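Local coordinates for protein geranyltranstransferase (IspA) (Helicobacter pylori, PDB 3LLW) that probably catalyses magnesium-dependent prenyl transfer in isoprenoid biosynthesis, as a member of the FPP/GGPP synthase family, at residues A[81-86]-A[150-155]; A[136-139]-A[144-147]; A[277-282]-A[291-296]; A[216-221]-A[273-278]. All blocks are in the same frame, centred on the assembly; numbering follows the deposited sequence.

Interaction 1. Residues A[81-86]-A[150-155]; sequences LSIECL and KILSAN
Leu-152 points into the groove formed by Ser-82, Ile-83 and Leu-86, joining two nearly parallel helices in the all-alpha core of the polyprenyl synthase fold. The local axes run 11.6 Å apart at an angle of 12°, so the gap has to be bridged by whole side chains. Leu-152 CB leaves its backbone toward helix 73-94 but stops 5.1 Å short of Leu-86 CD2. The next atom, CG, lies anti to the backbone N (chi1 -169°) and comes to 3.8 Å from that same Leu-86 CD2. There the chain forks. One branch, CD1, packs against Leu-86 CD2 at 3.8 Å, the two leucines meeting tip to tip, and also lies 4.3 Å from Ile-83 CG1. The other branch, CD2, turns to the N-terminal end of the groove, where Ser-82 lies. All four residues are buried. Helix 178-204 flanks Ile-83 through Ser-196 and Met-199, while Asn-128 and Leu-135 of helix 117-137 touch Leu-86 and Ser-82. The serine hydroxyl is hydrogen-bonded to Ile-79 O in its own helix, and the methyl Leu-152 CD2 rests against Ser-82 OG at 4.1 Å.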
loop_
_atom_site.group_PDB
_atom_site.type_symbol
_atom_site.label_atom_id
_atom_site.label_comp_id
_atom_site.label_asym_id
_atom_site.label_seq_id
_atom_site.Cartn_x
_atom_site.Cartn_y
_atom_site.Cartn_z
ATOM N N LEU A 81 10.177 -10.446 -3.123
ATOM C CA LEU A 81 10.612 -9.045 -3.142
ATOM C C LEU A 81 9.512 -8.114 -2.609
ATOM O O LEU A 81 9.814 -7.101 -1.961
ATOM C CB LEU A 81 11.046 -8.623 -4.556
ATOM C CG LEU A 81 11.706 -7.239 -4.719
ATOM C CD1 LEU A 81 12.781 -7.005 -3.685
ATOM C CD2 LEU A 81 12.244 -7.017 -6.120
ATOM N N SER A 82 8.244 -8.471 -2.827
ATOM C CA SER A 82 7.147 -7.638 -2.316
ATOM C C SER A 82 7.126 -7.632 -0.800
ATOM O O SER A 82 6.858 -6.601 -0.188
ATOM C CB SER A 82 5.801 -8.112 -2.836
ATOM O OG SER A 82 5.409 -9.270 -2.149
ATOM N N ILE A 83 7.420 -8.786 -0.201
ATOM C CA ILE A 83 7.537 -8.906 1.250
ATOM C C ILE A 83 8.724 -8.071 1.774
ATOM O O ILE A 83 8.612 -7.403 2.803
ATOM C CB ILE A 83 7.717 -10.366 1.678
ATOM C CG1 ILE A 83 6.596 -11.248 1.092
ATOM C CG2 ILE A 83 7.691 -10.468 3.197
ATOM C CD1 ILE A 83 6.775 -12.751 1.322
ATOM N N GLU A 84 9.837 -8.098 1.043
ATOM C CA GLU A 84 11.031 -7.386 1.468
ATOM C C GLU A 84 10.792 -5.870 1.402
ATOM O O GLU A 84 11.153 -5.164 2.326
ATOM C CB GLU A 84 12.259 -7.864 0.667
ATOM C CG GLU A 84 13.646 -7.346 1.131
ATOM C CD GLU A 84 14.059 -7.724 2.565
ATOM O OE1 GLU A 84 13.488 -8.672 3.163
ATOM O OE2 GLU A 84 14.984 -7.053 3.096
ATOM N N CYS A 85 10.107 -5.400 0.356
ATOM C CA CYS A 85 9.728 -3.978 0.230
ATOM C C CYS A 85 8.838 -3.454 1.360
ATOM O O CYS A 85 9.081 -2.358 1.892
ATOM C CB CYS A 85 9.067 -3.706 -1.125
ATOM S SG CYS A 85 10.237 -3.778 -2.479
ATOM N N LEU A 86 7.820 -4.234 1.723
ATOM C CA LEU A 86 6.960 -3.902 2.857
ATOM C C LEU A 86 7.746 -3.815 4.154
ATOM O O LEU A 86 7.544 -2.893 4.930
ATOM C CB LEU A 86 5.819 -4.908 3.006
ATOM C CG LEU A 86 4.592 -4.346 3.730
ATOM C CD1 LEU A 86 3.899 -3.298 2.873
ATOM C CD2 LEU A 86 3.617 -5.449 4.096
ATOM N N LYS A 150 -4.453 -10.392 -0.309
ATOM C CA LYS A 150 -5.284 -10.471 0.909
ATOM C C LYS A 150 -4.443 -10.721 2.154
ATOM O O LYS A 150 -4.664 -10.094 3.198
ATOM C CB LYS A 150 -6.287 -11.646 0.853
ATOM C CG LYS A 150 -7.416 -11.578 -0.148
ATOM C CD LYS A 150 -8.459 -12.659 0.210
ATOM C CE LYS A 150 -9.455 -12.896 -0.899
ATOM N NZ LYS A 150 -10.565 -13.757 -0.411
ATOM N N ILE A 151 -3.502 -11.661 2.049
ATOM C CA ILE A 151 -2.623 -12.009 3.166
ATOM C C ILE A 151 -1.675 -10.858 3.545
ATOM O O ILE A 151 -1.651 -10.444 4.699
ATOM C CB ILE A 151 -1.832 -13.301 2.889
ATOM C CG1 ILE A 151 -2.793 -14.501 2.846
ATOM C CG2 ILE A 151 -0.769 -13.549 3.981
ATOM C CD1 ILE A 151 -2.148 -15.751 2.331
ATOM N N LEU A 152 -0.932 -10.340 2.572
ATOM C CA LEU A 152 0.079 -9.299 2.845
ATOM C C LEU A 152 -0.532 -7.987 3.358
ATOM O O LEU A 152 -0.044 -7.401 4.334
ATOM C CB LEU A 152 0.951 -9.054 1.610
ATOM C CG LEU A 152 2.203 -8.194 1.870
ATOM C CD1 LEU A 152 3.287 -8.948 2.661
ATOM C CD2 LEU A 152 2.766 -7.667 0.568
ATOM N N SER A 153 -1.612 -7.554 2.711
ATOM C CA SER A 153 -2.376 -6.388 3.142
ATOM C C SER A 153 -2.983 -6.505 4.535
ATOM O O SER A 153 -2.892 -5.537 5.313
ATOM C CB SER A 153 -3.456 -6.022 2.123
ATOM O OG SER A 153 -4.398 -7.097 1.968
ATOM N N ALA A 154 -3.596 -7.651 4.859
ATOM C CA ALA A 154 -4.129 -7.870 6.226
ATOM C C ALA A 154 -3.058 -7.826 7.312
ATOM O O ALA A 154 -3.269 -7.238 8.366
ATOM C CB ALA A 154 -4.893 -9.168 6.331
ATOM N N ASN A 155 -1.917 -8.456 7.042
ATOM C CA ASN A 155 -0.896 -8.673 8.045
ATOM C C ASN A 155 0.114 -7.524 8.135
ATOM O O ASN A 155 0.758 -7.349 9.163
ATOM C CB ASN A 155 -0.186 -9.996 7.772
ATOM C CG ASN A 155 -1.066 -11.203 8.095
ATOM O OD1 ASN A 155 -1.161 -11.622 9.244
ATOM N ND2 ASN A 155 -1.729 -11.745 7.076
#

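Interaction 2. Residues A[136-139]-A[144-147]; sequences SNAL and IIVE
Ile-145 faces Ser-136 and Ala-138 across a tight helical hairpin, in which helix 117-137 is followed after a short connection by helix 142-156. The isoleucine carries the contact alone on its side, and its two branches are split between the two partners. CG2 sits anti to the backbone N, with CG1 beside that N (chi1 -56°), so one branch is turned to the helical residue and the other to the loop residue beyond it. On the first, CG2 presses against the backbone of Ser-136, 3.7 Å from its CA. The serine side chain does not meet it: Ser-136 OG is hydrogen-bonded to Phe-132 O and Glu-133 O, back along its own helix. The second branch bends at chi2 (-49°), and both of its carbons lie beside the Ala-138 carbonyl, Ile-145 CG1 at 3.7 Å from Ala-138 O. Ala-138 directs its CB toward the isoleucine, so the methyl and the carbonyl oxygen of a single residue meet the same branch from one side. All three residues are buried. Val-146 of the second subunit packs on Ile-145, which puts this hairpin at the dimer interface; Glu-75 and Ile-79 of helix 73-94 in the same chain touch Ala-138. At the tip of the branch, Ile-145 CD1 lies 4.2 Å from Ala-138 CB and 3.6 Å from Ala-138 O.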
loop_
_atom_site.group_PDB
_atom_site.type_symbol
_atom_site.label_atom_id
_atom_site.label_comp_id
_atom_site.label_asym_id
_atom_site.label_seq_id
_atom_site.Cartn_x
_atom_site.Cartn_y
_atom_site.Cartn_z
ATOM N N SER A 136 0.865 -7.989 -7.784
ATOM C CA SER A 136 -0.145 -7.990 -8.841
ATOM C C SER A 136 0.415 -8.199 -10.252
ATOM O O SER A 136 -0.297 -8.688 -11.141
ATOM C CB SER A 136 -1.021 -6.734 -8.773
ATOM O OG SER A 136 -0.249 -5.560 -8.987
ATOM N N ASN A 137 1.687 -7.866 -10.449
ATOM C CA ASN A 137 2.361 -8.140 -11.724
ATOM C C ASN A 137 3.110 -9.487 -11.837
ATOM O O ASN A 137 3.645 -9.815 -12.897
ATOM C CB ASN A 137 3.268 -6.969 -12.098
ATOM C CG ASN A 137 2.479 -5.788 -12.641
ATOM O OD1 ASN A 137 2.110 -5.768 -13.814
ATOM N ND2 ASN A 137 2.199 -4.809 -11.784
ATOM N N ALA A 138 3.149 -10.255 -10.750
ATOM C CA ALA A 138 3.685 -11.618 -10.778
ATOM C C ALA A 138 2.744 -12.547 -11.551
ATOM O O ALA A 138 1.538 -12.540 -11.327
ATOM C CB ALA A 138 3.911 -12.138 -9.355
ATOM N N LEU A 139 3.306 -13.347 -12.452
ATOM C CA LEU A 139 2.517 -14.154 -13.390
ATOM C C LEU A 139 2.150 -15.539 -12.864
ATOM O O LEU A 139 2.662 -16.550 -13.353
ATOM C CB LEU A 139 3.256 -14.297 -14.727
ATOM C CG LEU A 139 3.724 -13.063 -15.498
ATOM C CD1 LEU A 139 4.436 -13.515 -16.765
ATOM C CD2 LEU A 139 2.571 -12.106 -15.822
ATOM N N ILE A 144 -4.569 -17.017 -7.105
ATOM C CA ILE A 144 -3.415 -17.093 -6.212
ATOM C C ILE A 144 -2.887 -15.690 -5.881
ATOM O O ILE A 144 -2.612 -15.399 -4.711
ATOM C CB ILE A 144 -2.295 -18.035 -6.764
ATOM C CG1 ILE A 144 -2.738 -19.507 -6.675
ATOM C CG2 ILE A 144 -0.945 -17.813 -6.029
ATOM C CD1 ILE A 144 -1.840 -20.486 -7.445
ATOM N N ILE A 145 -2.791 -14.821 -6.892
ATOM C CA ILE A 145 -2.345 -13.427 -6.680
ATOM C C ILE A 145 -3.292 -12.664 -5.738
ATOM O O ILE A 145 -2.836 -11.910 -4.860
ATOM C CB ILE A 145 -2.128 -12.653 -8.021
ATOM C CG1 ILE A 145 -1.134 -13.387 -8.927
ATOM C CG2 ILE A 145 -1.632 -11.228 -7.780
ATOM C CD1 ILE A 145 0.162 -13.807 -8.251
ATOM N N VAL A 146 -4.597 -12.898 -5.888
ATOM C CA VAL A 146 -5.591 -12.261 -5.024
ATOM C C VAL A 146 -5.407 -12.662 -3.565
ATOM O O VAL A 146 -5.279 -11.781 -2.702
ATOM C CB VAL A 146 -7.037 -12.471 -5.514
ATOM C CG1 VAL A 146 -8.049 -12.170 -4.406
ATOM C CG2 VAL A 146 -7.295 -11.566 -6.700
ATOM N N GLU A 147 -5.335 -13.969 -3.305
ATOM C CA GLU A 147 -5.019 -14.487 -1.961
ATOM C C GLU A 147 -3.723 -13.941 -1.332
ATOM O O GLU A 147 -3.702 -13.651 -0.152
ATOM C CB GLU A 147 -4.999 -16.011 -1.960
ATOM C CG GLU A 147 -6.329 -16.615 -1.570
ATOM C CD GLU A 147 -6.895 -17.514 -2.657
ATOM O OE1 GLU A 147 -6.270 -18.557 -2.960
ATOM O OE2 GLU A 147 -7.968 -17.172 -3.207
#

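Interaction 3. Residues A[277-282]-A[291-296]; sequences NDLDAL and ENLNAL
Leu-279 stretches away from its backbone with CG opposite the N (chi1 -178°), and Leu-293 comes to meet it with CG on the N side instead (chi1 -70°). These two torsions bring the leucines together in the C-terminal helical hairpin, where helix 261-279 gives way to a loop and helix 287-301 returns alongside. The side chains cross obliquely. The methyls of Leu-279 divide between two successive residues of the returning helix: CD1 packs on Leu-293 CB at 3.8 Å, and CD2 lies over the backbone of Asn-294, 3.8 Å from its CA. The aliphatic start of the asparagine takes part too, with Asn-294 CB at 4.1 Å from Leu-279 CD2. Just past the helix, a type I turn from Leu-279 to Leu-282, closed by the bond from Leu-282 N to Leu-279 O (3.0 Å), swings a second leucine back to the same side. Leu-282 adds a looser touch, its CD2 being 4.4 Å from Leu-293 CD1. Trp-214 of helix 209-236 packs on both Leu-279 and Leu-282, while Ala-58 of helix 51-63 meets Leu-293, so the leucine cluster is buried. Toward the surface the character of the contact turns polar: Asp-280 OD2 and Asn-294 ND2 stand 4.3 Å apart, too far for a hydrogen bond to each other.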
loop_
_atom_site.group_PDB
_atom_site.type_symbol
_atom_site.label_atom_id
_atom_site.label_comp_id
_atom_site.label_asym_id
_atom_site.label_seq_id
_atom_site.Cartn_x
_atom_site.Cartn_y
_atom_site.Cartn_z
ATOM N N ASN A 277 10.101 -28.523 18.682
ATOM C CA ASN A 277 9.315 -29.716 18.964
ATOM C C ASN A 277 8.001 -29.777 18.190
ATOM O O ASN A 277 7.579 -30.847 17.758
ATOM C CB ASN A 277 9.053 -29.840 20.470
ATOM C CG ASN A 277 8.721 -31.253 20.885
ATOM O OD1 ASN A 277 9.509 -32.181 20.669
ATOM N ND2 ASN A 277 7.544 -31.432 21.479
ATOM N N ASP A 278 7.363 -28.621 18.021
ATOM C CA ASP A 278 6.132 -28.483 17.237
ATOM C C ASP A 278 6.446 -28.688 15.760
ATOM O O ASP A 278 5.628 -29.202 14.992
ATOM C CB ASP A 278 5.543 -27.088 17.448
ATOM C CG ASP A 278 4.049 -27.109 17.747
ATOM O OD1 ASP A 278 3.404 -26.052 17.571
ATOM O OD2 ASP A 278 3.521 -28.167 18.166
ATOM N N LEU A 279 7.655 -28.284 15.389
ATOM C CA LEU A 279 8.179 -28.444 14.045
ATOM C C LEU A 279 8.492 -29.902 13.713
ATOM O O LEU A 279 8.312 -30.332 12.579
ATOM C CB LEU A 279 9.432 -27.567 13.884
ATOM C CG LEU A 279 10.165 -27.497 12.548
ATOM C CD1 LEU A 279 9.280 -26.900 11.462
ATOM C CD2 LEU A 279 11.433 -26.697 12.722
ATOM N N ASP A 280 8.946 -30.669 14.703
ATOM C CA ASP A 280 9.282 -32.084 14.484
ATOM C C ASP A 280 8.050 -33.006 14.433
ATOM O O ASP A 280 8.183 -34.223 14.320
ATOM C CB ASP A 280 10.323 -32.575 15.506
ATOM C CG ASP A 280 11.645 -31.790 15.442
ATOM O OD1 ASP A 280 12.409 -31.853 16.427
ATOM O OD2 ASP A 280 11.921 -31.093 14.436
ATOM N N ALA A 281 6.861 -32.414 14.513
ATOM C CA ALA A 281 5.605 -33.113 14.236
ATOM C C ALA A 281 5.170 -32.888 12.782
ATOM O O ALA A 281 4.074 -33.280 12.375
ATOM C CB ALA A 281 4.519 -32.650 15.194
ATOM N N LEU A 282 6.040 -32.248 12.006
ATOM C CA LEU A 282 5.802 -32.014 10.585
ATOM C C LEU A 282 6.558 -33.047 9.753
ATOM O O LEU A 282 6.236 -33.254 8.580
ATOM C CB LEU A 282 6.237 -30.593 10.213
ATOM C CG LEU A 282 5.679 -29.874 8.989
ATOM C CD1 LEU A 282 4.232 -29.452 9.208
ATOM C CD2 LEU A 282 6.545 -28.677 8.716
ATOM N N GLU A 291 12.582 -29.993 6.759
ATOM C CA GLU A 291 14.024 -29.909 6.599
ATOM C C GLU A 291 14.476 -28.472 6.338
ATOM O O GLU A 291 15.429 -28.000 6.965
ATOM C CB GLU A 291 14.476 -30.833 5.472
ATOM C CG GLU A 291 15.976 -31.016 5.359
ATOM C CD GLU A 291 16.368 -32.140 4.402
ATOM O OE1 GLU A 291 15.894 -32.151 3.236
ATOM O OE2 GLU A 291 17.160 -33.015 4.823
ATOM N N ASN A 292 13.785 -27.788 5.423
ATOM C CA ASN A 292 14.071 -26.384 5.114
ATOM C C ASN A 292 13.828 -25.453 6.306
ATOM O O ASN A 292 14.672 -24.614 6.627
ATOM C CB ASN A 292 13.263 -25.915 3.896
ATOM C CG ASN A 292 13.738 -26.543 2.597
ATOM O OD1 ASN A 292 14.649 -27.365 2.591
ATOM N ND2 ASN A 292 13.115 -26.157 1.485
ATOM N N LEU A 293 12.681 -25.618 6.961
ATOM C CA LEU A 293 12.357 -24.821 8.132
ATOM C C LEU A 293 13.323 -25.055 9.288
ATOM O O LEU A 293 13.822 -24.098 9.875
ATOM C CB LEU A 293 10.902 -25.029 8.562
ATOM C CG LEU A 293 9.843 -24.448 7.610
ATOM C CD1 LEU A 293 8.451 -24.728 8.127
ATOM C CD2 LEU A 293 10.048 -22.957 7.402
ATOM N N ASN A 294 13.611 -26.326 9.571
ATOM C CA ASN A 294 14.561 -26.717 10.612
ATOM C C ASN A 294 15.926 -26.071 10.410
ATOM O O ASN A 294 16.501 -25.535 11.367
ATOM C CB ASN A 294 14.674 -28.245 10.667
ATOM C CG ASN A 294 15.566 -28.743 11.786
ATOM O OD1 ASN A 294 16.642 -29.272 11.524
ATOM N ND2 ASN A 294 15.116 -28.603 13.032
ATOM N N ALA A 295 16.408 -26.088 9.166
ATOM C CA ALA A 295 17.726 -25.547 8.833
ATOM C C ALA A 295 17.790 -24.046 9.050
ATOM O O ALA A 295 18.759 -23.538 9.619
ATOM C CB ALA A 295 18.086 -25.872 7.414
ATOM N N LEU A 296 16.741 -23.353 8.605
ATOM C CA LEU A 296 16.653 -21.904 8.712
ATOM C C LEU A 296 16.655 -21.464 10.171
ATOM O O LEU A 296 17.386 -20.541 10.544
ATOM C CB LEU A 296 15.386 -21.401 8.019
ATOM C CG LEU A 296 15.462 -20.222 7.045
ATOM C CD1 LEU A 296 14.057 -19.679 6.816
ATOM C CD2 LEU A 296 16.431 -19.100 7.465
#

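Interaction 4. Residues A[216-221]-A[273-278]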
loop_
_atom_site.group_PDB
_atom_site.type_symbol
_atom_site.label_atom_id
_atom_site.label_comp_id
_atom_site.label_asym_id
_atom_site.label_seq_id
_atom_site.Cartn_x
_atom_site.Cartn_y
_atom_site.Cartn_z
ATOM N N GLN A 216 0.479 -20.810 9.864
ATOM C CA GLN A 216 -0.007 -19.583 10.463
ATOM C C GLN A 216 0.396 -19.488 11.925
ATOM O O GLN A 216 1.057 -18.527 12.319
ATOM C CB GLN A 216 -1.519 -19.459 10.296
ATOM C CG GLN A 216 -2.078 -18.098 10.683
ATOM C CD GLN A 216 -3.325 -17.725 9.901
ATOM O OE1 GLN A 216 -3.441 -16.602 9.416
ATOM N NE2 GLN A 216 -4.261 -18.667 9.766
ATOM N N ALA A 217 0.043 -20.508 12.702
ATOM C CA ALA A 217 0.374 -20.565 14.118
ATOM C C ALA A 217 1.875 -20.688 14.376
ATOM O O ALA A 217 2.394 -20.086 15.327
ATOM C CB ALA A 217 -0.369 -21.697 14.782
ATOM N N PHE A 218 2.562 -21.455 13.532
ATOM C CA PHE A 218 3.986 -21.696 13.699
ATOM C C PHE A 218 4.768 -20.393 13.591
ATOM O O PHE A 218 5.624 -20.105 14.439
ATOM C CB PHE A 218 4.496 -22.698 12.668
ATOM C CG PHE A 218 5.971 -22.965 12.760
ATOM C CD1 PHE A 218 6.506 -23.613 13.873
ATOM C CD2 PHE A 218 6.827 -22.582 11.731
ATOM C CE1 PHE A 218 7.880 -23.865 13.963
ATOM C CE2 PHE A 218 8.194 -22.836 11.810
ATOM C CZ PHE A 218 8.719 -23.483 12.929
ATOM N N GLY A 219 4.435 -19.614 12.560
ATOM C CA GLY A 219 5.058 -18.323 12.298
ATOM C C GLY A 219 4.866 -17.310 13.395
ATOM O O GLY A 219 5.793 -16.569 13.727
ATOM N N LEU A 220 3.665 -17.284 13.963
ATOM C CA LEU A 220 3.376 -16.439 15.115
ATOM C C LEU A 220 4.278 -16.786 16.297
ATOM O O LEU A 220 4.831 -15.889 16.955
ATOM C CB LEU A 220 1.906 -16.572 15.517
ATOM C CG LEU A 220 0.894 -15.445 15.291
ATOM C CD1 LEU A 220 1.158 -14.605 14.046
ATOM C CD2 LEU A 220 -0.531 -16.014 15.267
ATOM N N LYS A 221 4.432 -18.089 16.545
ATOM C CA LYS A 221 5.234 -18.590 17.657
ATOM C C LYS A 221 6.711 -18.337 17.421
ATOM O O LYS A 221 7.435 -17.913 18.320
ATOM C CB LYS A 221 4.983 -20.079 17.861
ATOM C CG LYS A 221 5.138 -20.536 19.291
ATOM C CD LYS A 221 4.907 -22.039 19.415
ATOM C CE LYS A 221 3.931 -22.348 20.538
ATOM N NZ LYS A 221 4.116 -21.446 21.729
ATOM N N THR A 273 12.712 -24.617 22.187
ATOM C CA THR A 273 12.410 -26.029 22.355
ATOM C C THR A 273 11.018 -26.302 21.828
ATOM O O THR A 273 10.842 -27.173 20.989
ATOM C CB THR A 273 12.515 -26.444 23.859
ATOM O OG1 THR A 273 13.885 -26.385 24.274
ATOM C CG2 THR A 273 11.967 -27.854 24.096
ATOM N N GLU A 274 10.060 -25.512 22.308
ATOM C CA GLU A 274 8.657 -25.617 21.945
ATOM C C GLU A 274 8.438 -25.486 20.434
ATOM O O GLU A 274 7.675 -26.257 19.840
ATOM C CB GLU A 274 7.894 -24.523 22.686
ATOM C CG GLU A 274 6.415 -24.762 22.832
ATOM C CD GLU A 274 5.724 -23.623 23.544
ATOM O OE1 GLU A 274 6.421 -22.770 24.140
ATOM O OE2 GLU A 274 4.478 -23.576 23.506
ATOM N N VAL A 275 9.126 -24.511 19.839
ATOM C CA VAL A 275 9.104 -24.242 18.397
ATOM C C VAL A 275 9.641 -25.455 17.640
ATOM O O VAL A 275 8.930 -26.024 16.808
ATOM C CB VAL A 275 9.888 -22.912 18.045
ATOM C CG1 VAL A 275 10.276 -22.840 16.590
ATOM C CG2 VAL A 275 9.060 -21.686 18.399
ATOM N N LEU A 276 10.865 -25.876 17.976
ATOM C CA LEU A 276 11.512 -27.041 17.352
ATOM C C LEU A 276 10.735 -28.352 17.528
ATOM O O LEU A 276 10.685 -29.171 16.618
ATOM C CB LEU A 276 12.953 -27.190 17.855
ATOM C CG LEU A 276 14.118 -26.615 17.026
ATOM C CD1 LEU A 276 13.720 -25.518 16.017
ATOM C CD2 LEU A 276 15.257 -26.130 17.941
ATOM N N ASN A 277 10.101 -28.523 18.682
ATOM C CA ASN A 277 9.315 -29.716 18.964
ATOM C C ASN A 277 8.001 -29.777 18.190
ATOM O O ASN A 277 7.579 -30.847 17.758
ATOM C CB ASN A 277 9.053 -29.840 20.470
ATOM C CG ASN A 277 8.721 -31.253 20.885
ATOM O OD1 ASN A 277 9.509 -32.181 20.669
ATOM N ND2 ASN A 277 7.544 -31.432 21.479
ATOM N N ASP A 278 7.363 -28.621 18.021
ATOM C CA ASP A 278 6.132 -28.483 17.237
ATOM C C ASP A 278 6.446 -28.688 15.760
ATOM O O ASP A 278 5.628 -29.202 14.992
ATOM C CB ASP A 278 5.543 -27.088 17.448
ATOM C CG ASP A 278 4.049 -27.109 17.747
ATOM O OD1 ASP A 278 3.404 -26.052 17.571
ATOM O OD2 ASP A 278 3.521 -28.167 18.166
#
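Lys-221 and Glu-274 supply the charged part of this contact. Lys-221 NZ donates to Glu-274 OE2 at 2.8 Å, a hydrogen bond that forms part of a salt bridge, while Glu-274 OE1 stays 3.6 Å from the same NZ. The ammonium approaches from above the carboxylate, 70° out of its plane, and the two side chains cross at about a right angle. What brings it there is a late bend in the lysine, which runs straight through chi2 and then turns at chi3 (-131°) and again at chi4, against a glutamate extended beyond CG. A second acid, Asp-278, has its OD1 6.2 Å from Lys-221 NZ, and its charge would probably favour the protonated amine further. Helices 209-236 and 261-279, which carry these groups, pack antiparallel in the alpha-helical terpenoid synthase fold; the axes of 216-221 and 273-278 run at 158° to each other, 10.6 Å apart at their closest. The apolar part lies on the buried side. Val-275 splits its methyls: CG1 comes obliquely to the Phe-218 ring, 3.7 Å from CE1, and CG2 lies 4.2 Å from Lys-221 CG, where the two side chains run alongside each other, pointing opposite ways. Trp-214 stacks on the Phe-218 ring, and Leu-297 of helix 287-301 touches both Phe-218 and Val-275. A carbonyl adds the last kind of approach: Val-275 O lies in the ring plane at the edge of Phe-218, 3.7 Å from CE1.

The contacts form two pairs. Interactions 1 and 2 share helix 142-156, with centres 12 Å apart; interaction 2 is nested in the loop that interaction 1 closes, and both touch the second subunit. Interactions 3 and 4 share Asn-277 and Asp-278 on helix 261-279, and their centres are 9 Å apart. They merge into one apolar cluster through Phe-218, whose CZ lies 3.8 Å from Leu-279 CD1 and whose CE2 lies 4.1 Å from Leu-293 CD1. Between the pairs, interactions 1 and 4 come nearest, with about 5 Å between nearest atoms. All four lie away from the magnesium-binding Asp-94 and Asp-100, although segment 81-86 belongs to the helix that includes Asp-94.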